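Local structure of CD180 antigen (Mus musculus, 3T6Q) at residues Leu158-Asn163 with Leu184-Asn189; Gly464-Thr469 with Gln493-Ser498; Phe267-Asn272 with Ser291-Gly296. The protein may cooperate with MD-1 and TLR4 in the innate immune response of B cells to bacterial lipopolysaccharide, leading to NF-kappa-B activation. One frame throughout, in Å; residues are numbered along the deposited sequence.

Contact 1: Leu158-Asn163 with Leu184-Asn189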
loop_
_atom_site.group_PDB
_atom_site.type_symbol
_atom_site.label_atom_id
_atom_site.label_comp_id
_atom_site.label_asym_id
_atom_site.label_seq_id
_atom_site.Cartn_x
_atom_site.Cartn_y
_atom_site.Cartn_z
ATOM N N LEU A 158 -16.250 5.719 -11.145
ATOM C CA LEU A 158 -14.969 6.065 -10.617
ATOM C C LEU A 158 -14.940 5.443 -9.215
ATOM O O LEU A 158 -15.671 5.882 -8.341
ATOM C CB LEU A 158 -14.843 7.571 -10.476
ATOM C CG LEU A 158 -13.588 8.343 -10.869
ATOM C CD1 LEU A 158 -13.462 9.698 -10.163
ATOM C CD2 LEU A 158 -12.263 7.562 -10.893
ATOM N N ASP A 159 -14.078 4.459 -9.004
ATOM C CA ASP A 159 -14.123 3.667 -7.785
ATOM C C ASP A 159 -12.828 3.782 -6.981
ATOM O O ASP A 159 -11.756 3.379 -7.455
ATOM C CB ASP A 159 -14.422 2.224 -8.185
ATOM C CG ASP A 159 -14.759 1.323 -6.986
ATOM O OD1 ASP A 159 -13.994 1.292 -5.992
ATOM O OD2 ASP A 159 -15.813 0.635 -7.034
ATOM N N PHE A 160 -12.939 4.319 -5.767
ATOM C CA PHE A 160 -11.805 4.508 -4.883
ATOM C C PHE A 160 -11.954 3.696 -3.586
ATOM O O PHE A 160 -11.402 4.078 -2.564
ATOM C CB PHE A 160 -11.646 5.977 -4.509
ATOM C CG PHE A 160 -11.274 6.909 -5.647
ATOM C CD1 PHE A 160 -9.932 7.101 -6.023
ATOM C CD2 PHE A 160 -12.259 7.680 -6.282
ATOM C CE1 PHE A 160 -9.597 8.012 -7.044
ATOM C CE2 PHE A 160 -11.929 8.582 -7.302
ATOM C CZ PHE A 160 -10.599 8.763 -7.674
ATOM N N GLN A 161 -12.689 2.585 -3.624
ATOM C CA GLN A 161 -12.955 1.802 -2.397
ATOM C C GLN A 161 -11.643 1.506 -1.635
ATOM O O GLN A 161 -10.676 1.096 -2.244
ATOM C CB GLN A 161 -13.631 0.477 -2.766
ATOM C CG GLN A 161 -13.787 -0.443 -1.549
ATOM C CD GLN A 161 -14.821 -1.551 -1.697
ATOM O OE1 GLN A 161 -14.734 -2.577 -1.009
ATOM N NE2 GLN A 161 -15.821 -1.335 -2.529
ATOM N N ASN A 162 -11.604 1.715 -0.314
ATOM C CA ASN A 162 -10.405 1.328 0.452
ATOM C C ASN A 162 -9.127 2.134 0.102
ATOM O O ASN A 162 -8.094 1.566 -0.245
ATOM C CB ASN A 162 -10.156 -0.200 0.343
ATOM C CG ASN A 162 -9.098 -0.700 1.328
ATOM O OD1 ASN A 162 -8.969 -0.192 2.448
ATOM N ND2 ASN A 162 -8.389 -1.734 0.941
ATOM N N ASN A 163 -9.191 3.469 0.222
ATOM C CA ASN A 163 -8.025 4.322 -0.033
ATOM C C ASN A 163 -7.842 5.248 1.160
ATOM O O ASN A 163 -8.379 4.982 2.220
ATOM C CB ASN A 163 -8.168 5.070 -1.382
ATOM C CG ASN A 163 -7.615 4.261 -2.562
ATOM O OD1 ASN A 163 -6.412 4.095 -2.683
ATOM N ND2 ASN A 163 -8.483 3.731 -3.403
ATOM N N LEU A 184 -19.684 7.323 -7.998
ATOM C CA LEU A 184 -18.389 7.574 -7.410
ATOM C C LEU A 184 -18.379 6.735 -6.112
ATOM O O LEU A 184 -19.238 6.923 -5.263
ATOM C CB LEU A 184 -18.304 9.050 -7.089
ATOM C CG LEU A 184 -17.007 9.834 -6.918
ATOM C CD1 LEU A 184 -17.133 10.838 -5.769
ATOM C CD2 LEU A 184 -15.710 9.017 -6.793
ATOM N N ASN A 185 -17.484 5.752 -6.006
ATOM C CA ASN A 185 -17.454 4.894 -4.810
ATOM C C ASN A 185 -16.320 5.308 -3.878
ATOM O O ASN A 185 -15.121 5.166 -4.223
ATOM C CB ASN A 185 -17.322 3.411 -5.222
ATOM C CG ASN A 185 -17.393 2.471 -4.011
ATOM O OD1 ASN A 185 -17.637 2.919 -2.883
ATOM N ND2 ASN A 185 -17.098 1.195 -4.222
ATOM N N LEU A 186 -16.675 5.844 -2.710
ATOM C CA LEU A 186 -15.702 6.156 -1.664
ATOM C C LEU A 186 -15.814 5.254 -0.413
ATOM O O LEU A 186 -15.315 5.609 0.664
ATOM C CB LEU A 186 -15.779 7.623 -1.238
ATOM C CG LEU A 186 -15.301 8.569 -2.339
ATOM C CD1 LEU A 186 -15.813 9.998 -2.130
ATOM C CD2 LEU A 186 -13.763 8.548 -2.384
ATOM N N ASN A 187 -16.444 4.092 -0.576
ATOM C CA ASN A 187 -16.514 3.070 0.492
ATOM C C ASN A 187 -15.136 2.846 1.101
ATOM O O ASN A 187 -14.188 2.648 0.375
ATOM C CB ASN A 187 -17.024 1.739 -0.120
ATOM C CG ASN A 187 -17.168 0.615 0.911
ATOM O OD1 ASN A 187 -17.164 0.854 2.118
ATOM N ND2 ASN A 187 -17.307 -0.612 0.431
ATOM N N GLY A 188 -15.019 2.889 2.428
ATOM C CA GLY A 188 -13.747 2.564 3.076
ATOM C C GLY A 188 -12.744 3.706 2.973
ATOM O O GLY A 188 -11.544 3.475 3.015
ATOM N N ASN A 189 -13.229 4.942 2.795
ATOM C CA ASN A 189 -12.383 6.120 2.954
ATOM C C ASN A 189 -12.977 6.970 4.078
ATOM O O ASN A 189 -14.148 7.353 4.034
ATOM C CB ASN A 189 -12.388 6.967 1.661
ATOM C CG ASN A 189 -11.594 6.305 0.527
ATOM O OD1 ASN A 189 -10.388 6.531 0.398
ATOM N ND2 ASN A 189 -12.240 5.448 -0.237
HETATM O O HOH W 1 -10.964 0.859 4.515
#

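Contact 2: Gly464-Thr469 with Gln493-Ser498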
loop_
_atom_site.group_PDB
_atom_site.type_symbol
_atom_site.label_atom_id
_atom_site.label_comp_id
_atom_site.label_asym_id
_atom_site.label_seq_id
_atom_site.Cartn_x
_atom_site.Cartn_y
_atom_site.Cartn_z
ATOM N N GLY A 464 -44.783 -42.681 -3.948
ATOM C CA GLY A 464 -43.910 -42.223 -5.052
ATOM C C GLY A 464 -44.541 -42.357 -6.425
ATOM O O GLY A 464 -43.831 -42.460 -7.426
ATOM N N ASN A 465 -45.862 -42.404 -6.483
ATOM C CA ASN A 465 -46.547 -42.522 -7.760
ATOM C C ASN A 465 -47.475 -41.334 -8.071
ATOM O O ASN A 465 -48.340 -40.996 -7.260
ATOM C CB ASN A 465 -47.377 -43.805 -7.821
ATOM C CG ASN A 465 -48.062 -43.981 -9.168
ATOM O OD1 ASN A 465 -47.406 -43.993 -10.213
ATOM N ND2 ASN A 465 -49.403 -44.054 -9.158
ATOM N N ILE A 466 -47.353 -40.758 -9.270
ATOM C CA ILE A 466 -48.326 -39.762 -9.706
ATOM C C ILE A 466 -49.411 -40.488 -10.438
ATOM O O ILE A 466 -49.174 -41.041 -11.514
ATOM C CB ILE A 466 -47.721 -38.679 -10.618
ATOM C CG1 ILE A 466 -46.433 -38.103 -9.979
ATOM C CG2 ILE A 466 -48.739 -37.568 -10.832
ATOM C CD1 ILE A 466 -45.867 -36.914 -10.759
ATOM N N GLN A 467 -50.606 -40.469 -9.855
ATOM C CA GLN A 467 -51.798 -41.125 -10.443
ATOM C C GLN A 467 -52.412 -40.287 -11.526
ATOM O O GLN A 467 -52.059 -39.122 -11.677
ATOM C CB GLN A 467 -52.843 -41.402 -9.376
ATOM C CG GLN A 467 -52.570 -42.691 -8.615
ATOM C CD GLN A 467 -53.491 -42.881 -7.432
ATOM O OE1 GLN A 467 -53.521 -42.058 -6.512
ATOM N NE2 GLN A 467 -54.235 -43.975 -7.439
ATOM N N LYS A 468 -53.311 -40.894 -12.293
ATOM C CA LYS A 468 -54.076 -40.185 -13.305
ATOM C C LYS A 468 -54.780 -38.982 -12.666
ATOM O O LYS A 468 -54.822 -37.917 -13.253
ATOM C CB LYS A 468 -55.115 -41.129 -13.917
ATOM C CG LYS A 468 -55.998 -40.470 -14.963
ATOM C CD LYS A 468 -56.850 -41.509 -15.689
ATOM C CE LYS A 468 -57.885 -40.821 -16.561
ATOM N NZ LYS A 468 -58.135 -41.603 -17.804
ATOM N N THR A 469 -55.329 -39.160 -11.463
ATOM C CA THR A 469 -55.902 -38.019 -10.742
ATOM C C THR A 469 -54.887 -37.484 -9.761
ATOM O O THR A 469 -54.330 -38.225 -8.926
ATOM C CB THR A 469 -57.223 -38.348 -10.018
ATOM O OG1 THR A 469 -56.969 -39.336 -9.026
ATOM C CG2 THR A 469 -58.239 -38.908 -10.994
ATOM N N GLN A 493 -49.200 -42.699 -17.191
ATOM C CA GLN A 493 -49.161 -42.144 -18.544
ATOM C C GLN A 493 -50.144 -41.005 -18.818
ATOM O O GLN A 493 -49.945 -40.233 -19.775
ATOM C CB GLN A 493 -49.414 -43.234 -19.592
ATOM C CG GLN A 493 -50.746 -43.955 -19.444
ATOM C CD GLN A 493 -51.029 -44.855 -20.632
ATOM O OE1 GLN A 493 -50.747 -44.504 -21.787
ATOM N NE2 GLN A 493 -51.600 -46.015 -20.359
ATOM N N HIS A 494 -51.213 -40.941 -18.022
ATOM C CA HIS A 494 -52.243 -39.919 -18.179
ATOM C C HIS A 494 -52.167 -38.865 -17.115
ATOM O O HIS A 494 -53.069 -38.044 -17.023
ATOM C CB HIS A 494 -53.663 -40.545 -18.234
ATOM C CG HIS A 494 -53.887 -41.404 -19.450
ATOM N ND1 HIS A 494 -53.795 -40.917 -20.714
ATOM C CD2 HIS A 494 -54.156 -42.768 -19.571
ATOM C CE1 HIS A 494 -54.009 -41.919 -21.590
ATOM N NE2 HIS A 494 -54.228 -43.047 -20.888
ATOM N N ALA A 495 -51.086 -38.851 -16.321
ATOM C CA ALA A 495 -50.949 -37.897 -15.204
ATOM C C ALA A 495 -50.961 -36.403 -15.574
ATOM O O ALA A 495 -51.345 -35.555 -14.749
ATOM C CB ALA A 495 -49.696 -38.197 -14.390
ATOM N N PHE A 496 -50.493 -36.089 -16.770
ATOM C CA PHE A 496 -50.260 -34.704 -17.181
ATOM C C PHE A 496 -51.098 -34.365 -18.412
ATOM O O PHE A 496 -50.862 -33.328 -19.039
ATOM C CB PHE A 496 -48.795 -34.491 -17.563
ATOM C CG PHE A 496 -47.801 -34.722 -16.444
ATOM C CD1 PHE A 496 -48.110 -34.435 -15.109
ATOM C CD2 PHE A 496 -46.528 -35.190 -16.757
ATOM C CE1 PHE A 496 -47.157 -34.621 -14.101
ATOM C CE2 PHE A 496 -45.568 -35.361 -15.760
ATOM C CZ PHE A 496 -45.889 -35.076 -14.438
ATOM N N THR A 497 -52.044 -35.249 -18.772
ATOM C CA THR A 497 -52.814 -35.100 -20.023
ATOM C C THR A 497 -53.599 -33.763 -20.164
ATOM O O THR A 497 -53.712 -33.225 -21.266
ATOM C CB THR A 497 -53.758 -36.302 -20.277
ATOM O OG1 THR A 497 -53.044 -37.527 -20.055
ATOM C CG2 THR A 497 -54.248 -36.305 -21.730
ATOM N N SER A 498 -54.129 -33.248 -19.056
ATOM C CA SER A 498 -54.843 -31.969 -19.076
ATOM C C SER A 498 -53.888 -30.793 -19.250
ATOM O O SER A 498 -54.303 -29.705 -19.634
ATOM C CB SER A 498 -55.686 -31.789 -17.812
ATOM O OG SER A 498 -54.899 -31.913 -16.648
#

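Contact 3: Phe267-Asn272 with Ser291-Gly296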
loop_
_atom_site.group_PDB
_atom_site.type_symbol
_atom_site.label_atom_id
_atom_site.label_comp_id
_atom_site.label_asym_id
_atom_site.label_seq_id
_atom_site.Cartn_x
_atom_site.Cartn_y
_atom_site.Cartn_z
ATOM N N PHE A 267 -31.658 1.566 17.289
ATOM C CA PHE A 267 -32.389 1.185 18.545
ATOM C C PHE A 267 -32.895 2.363 19.420
ATOM O O PHE A 267 -32.123 3.269 19.755
ATOM C CB PHE A 267 -31.527 0.231 19.405
ATOM C CG PHE A 267 -32.191 -0.199 20.695
ATOM C CD1 PHE A 267 -31.792 0.352 21.923
ATOM C CD2 PHE A 267 -33.225 -1.147 20.691
ATOM C CE1 PHE A 267 -32.406 -0.034 23.120
ATOM C CE2 PHE A 267 -33.846 -1.530 21.885
ATOM C CZ PHE A 267 -33.439 -0.973 23.100
ATOM N N ASN A 268 -34.179 2.351 19.798
ATOM C CA ASN A 268 -34.765 3.434 20.651
ATOM C C ASN A 268 -34.731 4.812 19.974
ATOM O O ASN A 268 -34.401 5.852 20.543
ATOM C CB ASN A 268 -34.170 3.511 22.080
ATOM C CG ASN A 268 -35.066 4.312 23.049
ATOM O OD1 ASN A 268 -34.597 5.050 23.913
ATOM N ND2 ASN A 268 -36.356 4.173 22.882
ATOM N N ILE A 269 -35.127 4.763 18.730
ATOM C CA ILE A 269 -35.212 5.871 17.828
ATOM C C ILE A 269 -36.273 6.928 18.277
ATOM O O ILE A 269 -37.358 6.584 18.750
ATOM C CB ILE A 269 -35.551 5.205 16.469
ATOM C CG1 ILE A 269 -35.423 6.115 15.308
ATOM C CG2 ILE A 269 -36.965 4.626 16.457
ATOM C CD1 ILE A 269 -35.765 5.361 14.045
ATOM N N SER A 270 -35.940 8.207 18.123
ATOM C CA SER A 270 -36.882 9.303 18.325
ATOM C C SER A 270 -37.927 9.279 17.209
ATOM O O SER A 270 -37.595 8.944 16.050
ATOM C CB SER A 270 -36.114 10.647 18.298
ATOM O OG SER A 270 -37.019 11.709 17.997
ATOM N N SER A 271 -39.158 9.672 17.510
ATOM C CA SER A 271 -40.164 9.861 16.466
ATOM C C SER A 271 -39.829 10.995 15.468
ATOM O O SER A 271 -40.472 11.128 14.403
ATOM C CB SER A 271 -41.516 10.116 17.110
ATOM O OG SER A 271 -41.423 11.249 17.977
ATOM N N ASN A 272 -38.843 11.826 15.815
ATOM C CA ASN A 272 -38.395 12.915 14.929
ATOM C C ASN A 272 -37.184 12.549 14.064
ATOM O O ASN A 272 -36.648 13.404 13.332
ATOM C CB ASN A 272 -38.064 14.169 15.757
ATOM C CG ASN A 272 -38.299 15.444 14.979
ATOM O OD1 ASN A 272 -39.060 15.451 14.003
ATOM N ND2 ASN A 272 -37.651 16.540 15.417
ATOM N N SER A 291 -36.073 -2.571 17.360
ATOM C CA SER A 291 -37.003 -3.504 18.026
ATOM C C SER A 291 -38.445 -3.029 17.834
ATOM O O SER A 291 -39.400 -3.780 18.059
ATOM C CB SER A 291 -36.686 -3.607 19.519
ATOM O OG SER A 291 -36.737 -2.318 20.098
ATOM N N GLU A 292 -38.603 -1.762 17.435
ATOM C CA GLU A 292 -39.935 -1.176 17.186
ATOM C C GLU A 292 -39.730 0.222 16.583
ATOM O O GLU A 292 -38.642 0.800 16.720
ATOM C CB GLU A 292 -40.796 -1.054 18.488
ATOM C CG GLU A 292 -40.311 -0.044 19.532
ATOM C CD GLU A 292 -41.242 0.027 20.741
ATOM O OE1 GLU A 292 -41.995 1.006 20.869
ATOM O OE2 GLU A 292 -41.252 -0.911 21.554
ATOM N N LEU A 293 -40.789 0.747 15.975
ATOM C CA LEU A 293 -40.817 2.121 15.480
ATOM C C LEU A 293 -42.006 2.819 16.131
ATOM O O LEU A 293 -43.068 2.240 16.266
ATOM C CB LEU A 293 -40.924 2.165 13.943
ATOM C CG LEU A 293 -39.760 1.611 13.097
ATOM C CD1 LEU A 293 -40.121 1.621 11.650
ATOM C CD2 LEU A 293 -38.483 2.449 13.278
ATOM N N PRO A 294 -41.812 4.073 16.565
ATOM C CA PRO A 294 -42.890 4.836 17.202
ATOM C C PRO A 294 -43.925 5.208 16.155
ATOM O O PRO A 294 -43.583 5.276 14.969
ATOM C CB PRO A 294 -42.164 6.099 17.699
ATOM C CG PRO A 294 -40.946 6.192 16.830
ATOM C CD PRO A 294 -40.527 4.771 16.593
ATOM N N SER A 295 -45.169 5.437 16.555
ATOM C CA SER A 295 -46.136 6.063 15.657
ATOM C C SER A 295 -45.760 7.571 15.495
ATOM O O SER A 295 -44.942 8.064 16.237
ATOM C CB SER A 295 -47.553 5.924 16.212
ATOM O OG SER A 295 -47.586 6.470 17.534
ATOM N N GLY A 296 -46.364 8.282 14.545
ATOM C CA GLY A 296 -46.011 9.690 14.269
ATOM C C GLY A 296 -44.528 9.834 13.940
ATOM O O GLY A 296 -43.913 10.827 14.321
HETATM O O HOH W 2 -35.984 0.054 18.507
HETATM O O HOH W 3 -37.161 2.303 18.584
HETATM O O HOH W 4 -44.617 10.606 17.950
#

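Contact 1: Leu158-Asn163 with Leu184-Asn189
Leu-158 and Leu-184 are paired in parallel across two adjoining strands, as are Asp-159 and Asn-185, and backbone bonds flank the second pair. Asn-185 N donates to Leu-158 O at 3.0 Å, and Phe-160 N returns a bond of 2.8 Å to Asn-185 O. Past the strand ends the ladder goes on: Asn-162 N reaches Asn-187 O at 2.8 Å.

Polar side chains work on two levels. Asp-159 and Asn-185 lie side by side, both with CG anti to the backbone N (chi1 -169° and -176°). Asn-185 ND2 meets Asp-159 OD2 at 3.1 Å from above the carboxylate plane, while Asp-159 OD1 and Asn-185 OD1 each close an Asx turn with the backbone N two residues on. Further along, Asn-189 ND2 bonds Phe-160 O at 2.8 Å. Asn-163 ND2 approaches the same oxygen from the opposite face, so two amides grip one carbonyl. This is the asparagine ladder of leucine-rich repeats, here joining LRR 6 to LRR 7. It also runs one turn back, since Asn-163 ND2 bonds Leu-136 O and its OD1 takes Ile-141 N; Asn-189 OD1 likewise accepts from Ile-165 N. At the far end a water lies 3.1 Å from both Asn-162 OD1 and Gly-188 O, bridging the turns, and Asn-162 ND2 bonds Ser-138 OG. The chain of another protein packs on Gln-161 and Asn-162.

Apolar groups occupy the other side of the strands, in the interior of the solenoid. Leu-184 CD2 sits at the edge of the Phe-160 ring, in its plane, 3.7 Å from CD2 of that ring. The same methyl lies alongside Leu-158, and Leu-186 CD2 touches Phe-160 CB at 4.0 Å.

Contact 2: Gly464-Thr469 with Gln493-Ser498
Ile-466 against Ala-495 and Phe-496 forms a small apolar contact between successive repeats, on the outer side of the solenoid. Here the end of strand 465-466 in LRR 16 and the residues after it pack on the loop that follows its parallel partner, strand 490-491 of LRR 17. The isoleucine uses both of its branches. CG2, anti to the backbone N, rests 3.7 Å from Ala-495 CB. CG1 is turned to the backbone-N side (chi1 -50°), and the extended second torsion carries CD1 to Phe-496 CZ, 4.1 Å away. The two side chains cross at about a right angle, and CD1 comes to the ring obliquely. Ala-495 CB also lies over one face of the Phe-496 ring, offset toward its rim, and is approached from the other segment by Gln-467 O at 3.7 Å.

Phe-496 probably takes the phenylalanine position of the leucine-rich-repeat consensus, on the convex part of the coil, with its ring turned into the interior; it also packs on Leu-472, Ile-491 and Met-502. The chain round it is bent in a type I turn from His-494 to Thr-497.

Toward the surface the contact becomes more hydrophilic. Lys-468 and His-494 lie side by side and point the same way, their aliphatic parts meeting at Lys-468 CG and His-494 CB, 4.0 Å apart. Lys-468 NZ stays 5.2 Å from His-494 NE2, so the methylenes rather than the polar ends do the touching. Gln-493 CG lies over one face of the imidazole. Polar joins come from residues between the segments: Asn-470 ND2 donates to both Gln-467 O and Ala-495 O, and Gln-473 NE2 bonds Lys-468 O.

Contact 3: Phe267-Asn272 with Ser291-Gly296
Ile-269 presses both ends of its branched side chain on Leu-293 and Pro-294. Its CG1 is anti to the backbone N (chi1 -168°), which places CG2 between the backbone N and the carbonyl carbon and sets that methyl 3.6 Å from Pro-294 CD. With chi2 at 180° the longer branch is fully stretched. Leu-293 CD2 meets both CD1 and CG2 of Ile-269, each at 4.1 Å, its CG turned to the backbone-N side. Against the proline ring the isoleucine stands at about a right angle.

Farther on, Pro-294 CG packs against Ser-271, 3.8 Å from its CA. Ser-271 CB lies 3.7 Å from Gly-296 O. Preceding it, Ser-270 OG accepts from Asn-272 N at 2.8 Å, an ST turn that bends the chain.

The touching parts of the segments run in nearly the same direction, 8° apart, as equivalent loops of LRR 8 and LRR 9 after their strands; Leu-293 and Pro-294 are consistent with the leucine-proline step of the typical repeat consensus. Without regular secondary structure, the backbones are spaced too widely for direct pairing, and water bridges them. One water accepts from Asn-268 N and Ser-291 N and donates to Glu-292 O. A second accepts from Ile-269 N and also donates to Glu-292 O. A third donates to Ser-295 O and weakly meets Ser-271 OG.

Asn-272 O is hydrogen-bonded to ND1 of His-275, which with Glu-249 binds the copper ion; this places the loop in the second shell of the copper site, the Ser-270 side chain being about 10 Å from the ion.

How the contacts relate
Along the chain the order is contact 1 (LRR 6 and 7), contact 3 (LRR 8 and 9), then contact 2 (LRR 16 and 17). Each joins two consecutive coils of one leucine-rich-repeat solenoid, at different levels of the coil: contact 1 at the ends of the parallel strands 157-159 and 182-185, contact 3 in loops after the strands, contact 2 at the short strand 465-466 and the loop after 490-491. None touches another. The centres of contacts 1 and 3 are 32 Å apart, those of 2 and 3 are 55 Å apart, and contacts 1 and 2, 58 Å apart, lie on opposite sides of the chain's centre. This is consistent with a curved solenoid in which each repeat packs on the next.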